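Local structure of ORF10 (6RIW) at residues A[188-193]-A[207-212]; A[201-206]-A[283-288]; A[316-321]-A[446-451]. The protein is the ketosynthase–chain length factor didomain of a polyunsaturated fatty acid synthase protein and probably condenses acyl units on acyl carrier protein into 3-oxoacyl chains. All coordinates share one frame; numbering follows the deposited sequence.

Interaction 1 (A[188-193]-A[207-212]); sequences SHFALD and CDYLHT
S188, just before strand 189-193, and F190 within it both meet the ring of Y209 on helix 198-211, a contact within the thiolase fold of the ketosynthase, between a sheet strand and a helix of its central layer. The link is made by side chains, since the nearest CA atoms, those of S188 and Y209, are 8.9 Å apart. S188 comes first: its CB stands 4.0 Å from Y209 CE2, at the ring edge and near the ring plane. The hydroxyl of S188 has its bond elsewhere, to E674 of helix 668-682, the helix that also supplies L675 and N678 against Y209. F190 faces the helix as well; its CG lies between the backbone N and the carbonyl carbon (chi1 59°), and this sends the ring out to meet Y209 coming from the opposite direction. Beyond it, A191 pairs by its backbone with S663, where the sheet continues antiparallel into strand 659-663, as in dimeric ketosynthases. Replacing Y209 by an alanine would probably open a gap between strand and helix, with S188 CB and F190 CE1 both losing their partner. F190 CE1 lies 3.9 Å from Y209 CZ and 3.6 Å from Y209 OH, the hydroxyl lying oblique to the phenylalanine ring.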
loop_
_atom_site.group_PDB
_atom_site.type_symbol
_atom_site.label_atom_id
_atom_site.label_comp_id
_atom_site.label_asym_id
_atom_site.label_seq_id
_atom_site.Cartn_x
_atom_site.Cartn_y
_atom_site.Cartn_z
ATOM N N SER A 188 9.508 -6.411 14.022
ATOM C CA SER A 188 8.377 -5.664 13.463
ATOM C C SER A 188 8.303 -5.839 11.953
ATOM O O SER A 188 9.319 -6.024 11.278
ATOM C CB SER A 188 8.496 -4.170 13.778
ATOM O OG SER A 188 8.651 -3.947 15.159
ATOM N N HIS A 189 7.088 -5.751 11.413
ATOM C CA HIS A 189 6.920 -5.864 9.973
ATOM C C HIS A 189 5.690 -5.086 9.537
ATOM O O HIS A 189 4.674 -5.079 10.238
ATOM C CB HIS A 189 6.819 -7.325 9.499
ATOM C CG HIS A 189 5.888 -8.189 10.298
ATOM N ND1 HIS A 189 4.586 -8.429 9.923
ATOM C CD2 HIS A 189 6.096 -8.919 11.419
ATOM C CE1 HIS A 189 4.017 -9.244 10.794
ATOM N NE2 HIS A 189 4.914 -9.559 11.716
ATOM N N PHE A 190 5.810 -4.410 8.394
ATOM C CA PHE A 190 4.681 -3.780 7.723
ATOM C C PHE A 190 5.086 -3.495 6.285
ATOM O O PHE A 190 6.258 -3.588 5.919
ATOM C CB PHE A 190 4.205 -2.505 8.438
ATOM C CG PHE A 190 5.258 -1.408 8.568
ATOM C CD1 PHE A 190 6.130 -1.386 9.651
ATOM C CD2 PHE A 190 5.323 -0.376 7.632
ATOM C CE1 PHE A 190 7.100 -0.343 9.776
ATOM C CE2 PHE A 190 6.251 0.666 7.753
ATOM C CZ PHE A 190 7.143 0.682 8.825
ATOM N N ALA A 191 4.086 -3.204 5.462
ATOM C CA ALA A 191 4.292 -2.698 4.113
ATOM C C ALA A 191 3.972 -1.210 4.090
ATOM O O ALA A 191 3.220 -0.702 4.933
ATOM C CB ALA A 191 3.413 -3.442 3.104
ATOM N N LEU A 192 4.556 -0.506 3.123
ATOM C CA LEU A 192 4.259 0.911 2.949
ATOM C C LEU A 192 4.161 1.224 1.466
ATOM O O LEU A 192 4.636 0.461 0.618
ATOM C CB LEU A 192 5.321 1.811 3.618
ATOM C CG LEU A 192 6.758 1.776 3.081
ATOM C CD1 LEU A 192 6.974 2.662 1.843
ATOM C CD2 LEU A 192 7.726 2.235 4.174
ATOM N N ASP A 193 3.564 2.378 1.159
ATOM C CA ASP A 193 3.455 2.880 -0.209
ATOM C C ASP A 193 3.831 4.353 -0.180
ATOM O O ASP A 193 3.180 5.149 0.502
ATOM C CB ASP A 193 2.032 2.671 -0.756
ATOM C CG ASP A 193 1.828 3.134 -2.218
ATOM O OD1 ASP A 193 2.808 3.421 -2.959
ATOM O OD2 ASP A 193 0.628 3.174 -2.646
ATOM N N CYS A 207 16.470 1.624 8.692
ATOM C CA CYS A 207 17.582 2.212 9.442
ATOM C C CYS A 207 17.103 2.849 10.742
ATOM O O CYS A 207 17.745 2.683 11.791
ATOM C CB CYS A 207 18.324 3.264 8.606
ATOM S SG CYS A 207 19.136 2.636 7.126
ATOM N N ASP A 208 15.983 3.586 10.694
ATOM C CA ASP A 208 15.413 4.182 11.911
ATOM C C ASP A 208 15.122 3.128 12.968
ATOM O O ASP A 208 15.338 3.361 14.163
ATOM C CB ASP A 208 14.105 4.920 11.607
ATOM C CG ASP A 208 14.297 6.178 10.783
ATOM O OD1 ASP A 208 15.444 6.657 10.624
ATOM O OD2 ASP A 208 13.263 6.701 10.293
ATOM N N TYR A 209 14.567 1.979 12.560
ATOM C CA TYR A 209 14.257 0.950 13.542
ATOM C C TYR A 209 15.536 0.370 14.142
ATOM O O TYR A 209 15.546 -0.016 15.321
ATOM C CB TYR A 209 13.389 -0.156 12.922
ATOM C CG TYR A 209 11.894 0.213 12.894
ATOM C CD1 TYR A 209 11.496 1.481 12.507
ATOM C CD2 TYR A 209 10.896 -0.703 13.291
ATOM C CE1 TYR A 209 10.138 1.862 12.487
ATOM C CE2 TYR A 209 9.528 -0.335 13.275
ATOM C CZ TYR A 209 9.168 0.953 12.856
ATOM O OH TYR A 209 7.845 1.373 12.819
ATOM N N LEU A 210 16.617 0.306 13.353
ATOM C CA LEU A 210 17.912 -0.079 13.908
ATOM C C LEU A 210 18.421 0.970 14.894
ATOM O O LEU A 210 18.987 0.620 15.932
ATOM C CB LEU A 210 18.939 -0.330 12.785
ATOM C CG LEU A 210 18.688 -1.565 11.903
ATOM C CD1 LEU A 210 19.604 -1.641 10.686
ATOM C CD2 LEU A 210 18.756 -2.907 12.696
ATOM N N HIS A 211 18.216 2.256 14.604
ATOM C CA HIS A 211 18.751 3.303 15.475
ATOM C C HIS A 211 18.031 3.374 16.813
ATOM O O HIS A 211 18.640 3.764 17.817
ATOM C CB HIS A 211 18.682 4.654 14.776
ATOM C CG HIS A 211 19.680 4.793 13.673
ATOM N ND1 HIS A 211 19.416 5.482 12.509
ATOM C CD2 HIS A 211 20.946 4.327 13.558
ATOM C CE1 HIS A 211 20.483 5.443 11.729
ATOM N NE2 HIS A 211 21.421 4.740 12.335
ATOM N N THR A 212 16.747 3.016 16.866
ATOM C CA THR A 212 16.057 3.028 18.149
ATOM C C THR A 212 16.170 1.701 18.873
ATOM O O THR A 212 15.631 1.564 19.974
ATOM C CB THR A 212 14.578 3.398 17.969
ATOM O OG1 THR A 212 13.927 2.432 17.131
ATOM C CG2 THR A 212 14.429 4.797 17.326
#

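Interaction 2 (A[201-206]-A[283-288]); sequences YSVKLA and AIIKGG. With MG (magnesium ion), chain B.
V203 and I285 supply the apolar part of this contact, with V203 CG1 3.7 Å from I285 CD1. V203 carries CG1 anti to its backbone N (chi1 167°), while the isoleucine stretches its longer branch toward the helix, and the two side chains cross obliquely. L447 and L449 of strand 443-450 pack against V203 and I285 respectively.

A second kind of contact sets a lysine chain against a bare backbone. K204 CE lies 3.3 Å from G288 O; this carbon adjoins the ammonium group, so its hydrogens are probably polarised toward the carbonyl. The nitrogen itself finds its charge partner on its own helix, in a salt bridge from K204 NZ to D208. The backbone of G288 is fully extended (phi 169°, psi -179°), a conformation easiest for glycine, and the lysine chain passes on the side where a CB would point.

In the thiolase fold of the ketosynthase, helix 198-211 is thus laid against strand 283-292, which here has a classic beta bulge: K286 and G287 both face V448 of the neighbouring strand. K286 departs from the extended form at this point, and the carbonyls of I285 and K286 consequently point the same way.

Metal binding uses both. K286 O coordinates the magnesium ion at 2.2 Å, together with M1 O. A water 2.4 Å from the magnesium ion is the third ligand; it lies 2.9 Å from I285 O, to which it probably donates a hydrogen bond.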
loop_
_atom_site.group_PDB
_atom_site.type_symbol
_atom_site.label_atom_id
_atom_site.label_comp_id
_atom_site.label_asym_id
_atom_site.label_seq_id
_atom_site.Cartn_x
_atom_site.Cartn_y
_atom_site.Cartn_z
ATOM N N TYR A 201 12.087 4.836 1.007
ATOM C CA TYR A 201 11.348 4.963 2.264
ATOM C C TYR A 201 11.542 3.733 3.144
ATOM O O TYR A 201 11.765 3.852 4.357
ATOM C CB TYR A 201 9.862 5.193 1.986
ATOM C CG TYR A 201 9.534 6.669 1.823
ATOM C CD1 TYR A 201 10.044 7.396 0.755
ATOM C CD2 TYR A 201 8.725 7.334 2.748
ATOM C CE1 TYR A 201 9.759 8.748 0.595
ATOM C CE2 TYR A 201 8.446 8.689 2.611
ATOM C CZ TYR A 201 8.969 9.387 1.527
ATOM O OH TYR A 201 8.700 10.723 1.361
ATOM N N SER A 202 11.426 2.537 2.561
ATOM C CA SER A 202 11.594 1.315 3.346
ATOM C C SER A 202 12.994 1.216 3.944
ATOM O O SER A 202 13.158 0.839 5.116
ATOM C CB SER A 202 11.304 0.081 2.474
ATOM O OG SER A 202 9.964 0.144 2.017
ATOM N N VAL A 203 14.018 1.528 3.150
ATOM C CA VAL A 203 15.391 1.440 3.659
ATOM C C VAL A 203 15.616 2.454 4.780
ATOM O O VAL A 203 16.146 2.116 5.854
ATOM C CB VAL A 203 16.397 1.613 2.503
ATOM C CG1 VAL A 203 17.824 1.837 3.044
ATOM C CG2 VAL A 203 16.330 0.373 1.595
ATOM N N LYS A 204 15.188 3.700 4.561
ATOM C CA LYS A 204 15.374 4.739 5.565
ATOM C C LYS A 204 14.638 4.395 6.861
ATOM O O LYS A 204 15.200 4.510 7.952
ATOM C CB LYS A 204 14.916 6.088 5.008
ATOM C CG LYS A 204 15.000 7.247 6.002
ATOM C CD LYS A 204 16.432 7.434 6.497
ATOM C CE LYS A 204 16.534 8.522 7.590
ATOM N NZ LYS A 204 15.315 8.629 8.443
ATOM N N LEU A 205 13.378 3.955 6.769
ATOM C CA LEU A 205 12.665 3.614 7.998
ATOM C C LEU A 205 13.244 2.372 8.658
ATOM O O LEU A 205 13.192 2.242 9.890
ATOM C CB LEU A 205 11.168 3.415 7.698
ATOM C CG LEU A 205 10.443 4.673 7.240
ATOM C CD1 LEU A 205 8.971 4.331 7.001
ATOM C CD2 LEU A 205 10.557 5.805 8.257
ATOM N N ALA A 206 13.800 1.448 7.878
ATOM C CA ALA A 206 14.425 0.283 8.498
ATOM C C ALA A 206 15.690 0.686 9.252
ATOM O O ALA A 206 15.953 0.171 10.350
ATOM C CB ALA A 206 14.737 -0.789 7.445
ATOM N N ALA A 283 28.234 -1.773 1.523
ATOM C CA ALA A 283 28.285 -0.319 1.507
ATOM C C ALA A 283 27.796 0.153 2.861
ATOM O O ALA A 283 27.215 -0.616 3.633
ATOM C CB ALA A 283 27.436 0.281 0.380
ATOM N N ILE A 284 28.046 1.425 3.140
ATOM C CA ILE A 284 27.601 2.086 4.358
ATOM C C ILE A 284 26.506 3.074 3.978
ATOM O O ILE A 284 26.674 3.875 3.042
ATOM C CB ILE A 284 28.764 2.809 5.067
ATOM C CG1 ILE A 284 29.869 1.812 5.496
ATOM C CG2 ILE A 284 28.233 3.672 6.222
ATOM C CD1 ILE A 284 29.586 1.009 6.753
ATOM N N ILE A 285 25.375 3.005 4.678
ATOM C CA ILE A 285 24.364 4.047 4.582
ATOM C C ILE A 285 24.743 5.101 5.616
ATOM O O ILE A 285 24.672 4.859 6.825
ATOM C CB ILE A 285 22.944 3.505 4.809
ATOM C CG1 ILE A 285 22.618 2.429 3.755
ATOM C CG2 ILE A 285 21.936 4.644 4.722
ATOM C CD1 ILE A 285 21.342 1.655 4.036
ATOM N N LYS A 286 25.199 6.258 5.131
ATOM C CA LYS A 286 25.719 7.300 6.002
ATOM C C LYS A 286 24.601 8.144 6.579
ATOM O O LYS A 286 24.723 8.662 7.699
ATOM C CB LYS A 286 26.698 8.186 5.223
ATOM C CG LYS A 286 27.614 9.054 6.091
ATOM C CD LYS A 286 28.666 8.219 6.846
ATOM C CE LYS A 286 29.428 9.078 7.852
ATOM N NZ LYS A 286 28.488 9.922 8.685
ATOM N N GLY A 287 23.512 8.281 5.834
ATOM C CA GLY A 287 22.378 9.046 6.300
ATOM C C GLY A 287 21.364 9.174 5.185
ATOM O O GLY A 287 21.518 8.591 4.110
ATOM N N GLY A 288 20.327 9.947 5.462
ATOM C CA GLY A 288 19.339 10.216 4.439
ATOM C C GLY A 288 18.134 10.873 5.066
ATOM O O GLY A 288 18.094 11.121 6.274
HETATM MG MG MG B . 24.719 8.239 9.876
HETATM O O HOH W 1 23.683 6.159 9.257
#

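Interaction 3 (A[316-321]-A[446-451]); sequences ADADVD and HLVLQQ
A318 and V448 mark the closest backbone approach, their CA atoms 6.7 Å apart, where the C-terminal end of helix 304-318 comes down on strand 443-450. The helix stops there in a Schellman motif: D319 takes positive phi (55°) and V320 N bonds back to Y315 O. A weak bond of 3.2 Å joins D319 N to A316 O. That turn redirects the chain, and A318 before it and V320 after it both face the strand.

In the five-layered thiolase fold this is an outer helix packed on a sheet. The layering can be read from the strand: V448 and Q450 point to helix 304-318 and its exit, whereas L447 and L449 point to helices 198-211 and 374-387 of the central layer.

Among the side chains, A318 packs squarely on V448. The A318 methyl, CB, lies 3.9 Å from V448 CB and almost equally far from both branches, 4.0 Å from V448 CG2 and 4.1 Å from V448 CG1; it sits over the fork instead of against one methyl. V320 meets the same valine more loosely, with V320 CG1 at 4.4 Å from V448 CG1. The main chain at the helix end has a polar partner too: A318 O accepts a hydrogen bond from K286 NZ, a charge that the helix C terminus would probably favour.

Q450 completes the contact. Its chain, extended beyond CG, runs alongside V320 in the opposite direction, and its amide nitrogen, weakly hydrogen-bonded to T432, passes V320 CG2, with Q450 NE2 3.8 Å from that methyl.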
loop_
_atom_site.group_PDB
_atom_site.type_symbol
_atom_site.label_atom_id
_atom_site.label_comp_id
_atom_site.label_asym_id
_atom_site.label_seq_id
_atom_site.Cartn_x
_atom_site.Cartn_y
_atom_site.Cartn_z
ATOM N N ALA A 316 22.583 16.904 6.006
ATOM C CA ALA A 316 22.603 17.176 7.441
ATOM C C ALA A 316 22.510 15.886 8.251
ATOM O O ALA A 316 23.253 15.698 9.224
ATOM C CB ALA A 316 21.464 18.117 7.806
ATOM N N ASP A 317 21.605 14.981 7.868
ATOM C CA ASP A 317 21.467 13.736 8.625
ATOM C C ASP A 317 22.728 12.895 8.525
ATOM O O ASP A 317 23.134 12.262 9.507
ATOM C CB ASP A 317 20.267 12.925 8.134
ATOM C CG ASP A 317 20.119 11.599 8.879
ATOM O OD1 ASP A 317 19.595 11.605 10.022
ATOM O OD2 ASP A 317 20.530 10.546 8.335
ATOM N N ALA A 318 23.343 12.854 7.334
ATOM C CA ALA A 318 24.552 12.070 7.131
ATOM C C ALA A 318 25.772 12.735 7.754
ATOM O O ALA A 318 26.796 12.069 7.943
ATOM C CB ALA A 318 24.799 11.853 5.627
ATOM N N ASP A 319 25.671 14.024 8.082
ATOM C CA ASP A 319 26.829 14.822 8.503
ATOM C C ASP A 319 27.938 14.755 7.453
ATOM O O ASP A 319 29.119 14.575 7.765
ATOM C CB ASP A 319 27.337 14.377 9.874
ATOM C CG ASP A 319 27.890 15.531 10.699
ATOM O OD1 ASP A 319 27.536 15.640 11.900
ATOM O OD2 ASP A 319 28.679 16.325 10.148
ATOM N N VAL A 320 27.550 14.901 6.189
ATOM C CA VAL A 320 28.458 14.770 5.057
ATOM C C VAL A 320 28.408 16.061 4.255
ATOM O O VAL A 320 27.324 16.562 3.937
ATOM C CB VAL A 320 28.091 13.559 4.179
ATOM C CG1 VAL A 320 28.658 13.698 2.783
ATOM C CG2 VAL A 320 28.576 12.282 4.829
ATOM N N ASP A 321 29.577 16.594 3.934
ATOM C CA ASP A 321 29.661 17.772 3.079
ATOM C C ASP A 321 29.207 17.430 1.663
ATOM O O ASP A 321 29.778 16.526 1.035
ATOM C CB ASP A 321 31.096 18.304 3.060
ATOM C CG ASP A 321 31.203 19.690 2.436
ATOM O OD1 ASP A 321 30.385 20.027 1.557
ATOM O OD2 ASP A 321 32.122 20.451 2.814
ATOM N N HIS A 446 16.172 10.783 -0.275
ATOM C CA HIS A 446 17.555 10.802 -0.734
ATOM C C HIS A 446 18.397 10.072 0.301
ATOM O O HIS A 446 18.259 10.323 1.502
ATOM C CB HIS A 446 18.038 12.245 -0.918
ATOM C CG HIS A 446 19.400 12.353 -1.541
ATOM N ND1 HIS A 446 19.613 12.209 -2.900
ATOM C CD2 HIS A 446 20.615 12.616 -0.992
ATOM C CE1 HIS A 446 20.902 12.376 -3.158
ATOM N NE2 HIS A 446 21.530 12.630 -2.019
ATOM N N LEU A 447 19.222 9.132 -0.150
ATOM C CA LEU A 447 20.097 8.386 0.736
ATOM C C LEU A 447 21.541 8.697 0.374
ATOM O O LEU A 447 21.871 8.826 -0.809
ATOM C CB LEU A 447 19.850 6.882 0.634
ATOM C CG LEU A 447 18.475 6.397 1.089
ATOM C CD1 LEU A 447 18.347 4.901 0.834
ATOM C CD2 LEU A 447 18.260 6.742 2.568
ATOM N N VAL A 448 22.383 8.836 1.394
ATOM C CA VAL A 448 23.810 9.102 1.221
ATOM C C VAL A 448 24.563 7.822 1.556
ATOM O O VAL A 448 24.455 7.301 2.676
ATOM C CB VAL A 448 24.276 10.276 2.097
ATOM C CG1 VAL A 448 25.746 10.614 1.782
ATOM C CG2 VAL A 448 23.381 11.470 1.861
ATOM N N LEU A 449 25.294 7.289 0.572
ATOM C CA LEU A 449 25.988 6.021 0.701
ATOM C C LEU A 449 27.493 6.224 0.547
ATOM O O LEU A 449 27.943 7.087 -0.214
ATOM C CB LEU A 449 25.521 5.018 -0.354
ATOM C CG LEU A 449 24.024 4.958 -0.638
ATOM C CD1 LEU A 449 23.776 4.004 -1.808
ATOM C CD2 LEU A 449 23.335 4.476 0.632
ATOM N N GLN A 450 28.262 5.393 1.243
ATOM C CA GLN A 450 29.713 5.436 1.146
ATOM C C GLN A 450 30.265 4.031 0.974
ATOM O O GLN A 450 29.620 3.036 1.319
ATOM C CB GLN A 450 30.328 6.110 2.379
ATOM C CG GLN A 450 30.067 7.610 2.417
ATOM C CD GLN A 450 30.749 8.303 3.598
ATOM O OE1 GLN A 450 31.070 7.672 4.609
ATOM N NE2 GLN A 450 30.970 9.603 3.466
ATOM N N GLN A 451 31.490 3.962 0.451
ATOM C CA GLN A 451 32.136 2.681 0.229
ATOM C C GLN A 451 32.231 1.907 1.541
ATOM O O GLN A 451 32.242 2.507 2.625
ATOM C CB GLN A 451 33.532 2.890 -0.376
ATOM C CG GLN A 451 34.472 3.704 0.493
ATOM C CD GLN A 451 35.816 3.931 -0.188
ATOM O OE1 GLN A 451 36.134 5.051 -0.594
ATOM N NE2 GLN A 451 36.591 2.863 -0.340
#

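Overall arrangement
The three contacts step outward through the ketosynthase half of the didomain. Interactions 1 and 2, with centres 10 Å apart, share helix 198-211: L192 CD2 of 188-193 touches L205 CD1 at 3.7 Å, and C207 SG lies 3.9 Å from I285 CD1. Interactions 2 and 3 lie 9 Å apart between centres and are joined by neighbouring antiparallel strands, K286 N reaching V448 O at 2.8 Å. The magnesium ion belongs to interaction 2, and the side chain of A318 in interaction 3 is about 6 Å from it. Interactions 1 and 3 do not touch; their nearest atoms are about 6 Å apart.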